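Citrate synthase (Thermotoga maritima, PDB 2P2W) probably catalyses the condensation of oxaloacetate with acetyl-CoA and water to give citrate and free CoA, a step of the tricarboxylic acid cycle. Local coordinates at residues D110-E113 against K114-V118. Residues are numbered along the deposited sequence; the frame is centred on the assembly and turned at random.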
loop_
_atom_site.group_PDB
_atom_site.type_symbol
_atom_site.label_atom_id
_atom_site.label_comp_id
_atom_site.label_asym_id
_atom_site.label_seq_id
_atom_site.Cartn_x
_atom_site.Cartn_y
_atom_site.Cartn_z
ATOM N N ASP A 110 12.002 13.017 13.558
ATOM C CA ASP A 110 11.856 13.612 12.232
ATOM C C ASP A 110 10.690 12.958 11.485
ATOM O O ASP A 110 9.984 13.569 10.692
ATOM C CB ASP A 110 13.158 13.388 11.463
ATOM C CG ASP A 110 13.061 14.055 10.097
ATOM O OD1 ASP A 110 12.929 15.279 10.066
ATOM O OD2 ASP A 110 13.177 13.357 9.092
ATOM N N LEU A 111 10.540 11.646 11.740
ATOM C CA LEU A 111 9.407 10.918 11.191
ATOM C C LEU A 111 8.087 11.498 11.708
ATOM O O LEU A 111 7.098 11.605 10.992
ATOM C CB LEU A 111 9.553 9.458 11.635
ATOM C CG LEU A 111 8.728 8.474 10.796
ATOM C CD1 LEU A 111 8.991 8.614 9.296
ATOM C CD2 LEU A 111 9.031 7.012 11.144
ATOM N N ARG A 112 8.077 11.889 12.978
ATOM C CA ARG A 112 6.886 12.480 13.571
ATOM C C ARG A 112 6.646 13.863 12.963
ATOM O O ARG A 112 5.508 14.255 12.715
ATOM C CB ARG A 112 7.040 12.583 15.093
ATOM C CG ARG A 112 5.843 13.214 15.795
ATOM C CD ARG A 112 5.824 12.883 17.278
ATOM N NE ARG A 112 7.070 13.240 17.950
ATOM C CZ ARG A 112 7.346 12.952 19.218
ATOM N NH1 ARG A 112 6.460 12.298 19.963
ATOM N NH2 ARG A 112 8.509 13.315 19.747
ATOM N N GLU A 113 7.725 14.600 12.716
ATOM C CA GLU A 113 7.604 15.929 12.122
ATOM C C GLU A 113 7.017 15.758 10.723
ATOM O O GLU A 113 6.178 16.545 10.277
ATOM C CB GLU A 113 8.977 16.593 12.036
ATOM C CG GLU A 113 8.940 18.087 11.762
ATOM C CD GLU A 113 8.240 18.862 12.862
ATOM O OE1 GLU A 113 8.370 18.469 14.039
ATOM O OE2 GLU A 113 7.573 19.869 12.555
ATOM N N LYS A 114 7.461 14.710 10.039
ATOM C CA LYS A 114 6.979 14.413 8.699
ATOM C C LYS A 114 5.489 14.068 8.743
ATOM O O LYS A 114 4.717 14.493 7.878
ATOM C CB LYS A 114 7.771 13.239 8.114
ATOM C CG LYS A 114 7.576 13.033 6.624
ATOM C CD LYS A 114 8.699 12.187 6.033
ATOM C CE LYS A 114 10.067 12.667 6.501
ATOM N NZ LYS A 114 10.682 13.625 5.540
ATOM N N ALA A 115 5.093 13.297 9.756
ATOM C CA ALA A 115 3.700 12.891 9.921
ATOM C C ALA A 115 2.831 14.122 10.138
ATOM O O ALA A 115 1.757 14.245 9.554
ATOM C CB ALA A 115 3.563 11.939 11.109
ATOM N N ILE A 116 3.305 15.029 10.990
ATOM C CA ILE A 116 2.583 16.260 11.288
ATOM C C ILE A 116 2.360 17.089 10.022
ATOM O O ILE A 116 1.261 17.600 9.786
ATOM C CB ILE A 116 3.357 17.110 12.328
ATOM C CG1 ILE A 116 3.402 16.362 13.667
ATOM C CG2 ILE A 116 2.705 18.487 12.483
ATOM C CD1 ILE A 116 4.271 17.031 14.733
ATOM N N ARG A 117 3.404 17.216 9.206
ATOM C CA ARG A 117 3.312 17.994 7.975
ATOM C C ARG A 117 2.363 17.379 6.948
ATOM O O ARG A 117 1.550 18.082 6.345
ATOM C CB ARG A 117 4.703 18.172 7.356
ATOM C CG ARG A 117 4.705 18.950 6.045
ATOM C CD ARG A 117 6.061 19.595 5.796
ATOM N NE ARG A 117 7.153 18.624 5.818
ATOM C CZ ARG A 117 7.344 17.685 4.895
ATOM N NH1 ARG A 117 6.513 17.584 3.864
ATOM N NH2 ARG A 117 8.370 16.851 4.999
ATOM N N VAL A 118 2.456 16.069 6.749
ATOM C CA VAL A 118 1.589 15.407 5.779
ATOM C C VAL A 118 0.121 15.509 6.205
ATOM O O VAL A 118 -0.749 15.782 5.383
ATOM C CB VAL A 118 1.992 13.914 5.585
ATOM C CG1 VAL A 118 1.656 13.108 6.823
ATOM C CG2 VAL A 118 1.299 13.344 4.356
#
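Asp110 and Lys114, one helical turn apart, place a carboxylate and an ammonium group close together, short of a salt bridge: Asp110 OD2 lies 4.3 Å from Lys114 NZ. The carboxylate reaches forward with CG swung away from the backbone N (chi1 -177°). The two side chains cross at a slant, and Asp110 OD2 comes nearest to Lys114 at CE, 4.1 Å away. At this range the attraction is probably modest.

Four i to i+4 backbone hydrogen bonds join the two segments, the regular pattern of an alpha-helix. Lys114 N donates to Asp110 O at 2.8 Å, and Ala115 N, Ile116 N and Arg117 N repeat the step to Leu111 O, Arg112 O and Glu113 O. The Ile116 to Arg112 bond is the straightest of the four, with an N-H...O angle of 161°.

All of this is the first two turns of helix 110-133, which begins just after a stretch that is missing from the model, in the mainly helical citrate synthase fold, and lies away from the predicted active-site residues.

Van der Waals contact within the turn centres on Ile116. Ile116 CG1 sits beside its own backbone N (chi1 -66°), which lays it against the carbonyl oxygen of Arg112, 3.1 Å from Arg112 O; Ile116 CD1 extends further along the arginine, 4.3 Å from Arg112 CG. The same isoleucine packs outward on Trp50 and Tyr51 of helix 42-51 and on Phe63 and Met67 of helix 57-69.

Glu113 and Arg112 find their polar partners outside the two segments. Glu113 OE2 forms a salt bridge with Lys66 and a hydrogen bond with Tyr70, whereas Arg112 NH1 donates to the carbonyl oxygen of Trp50.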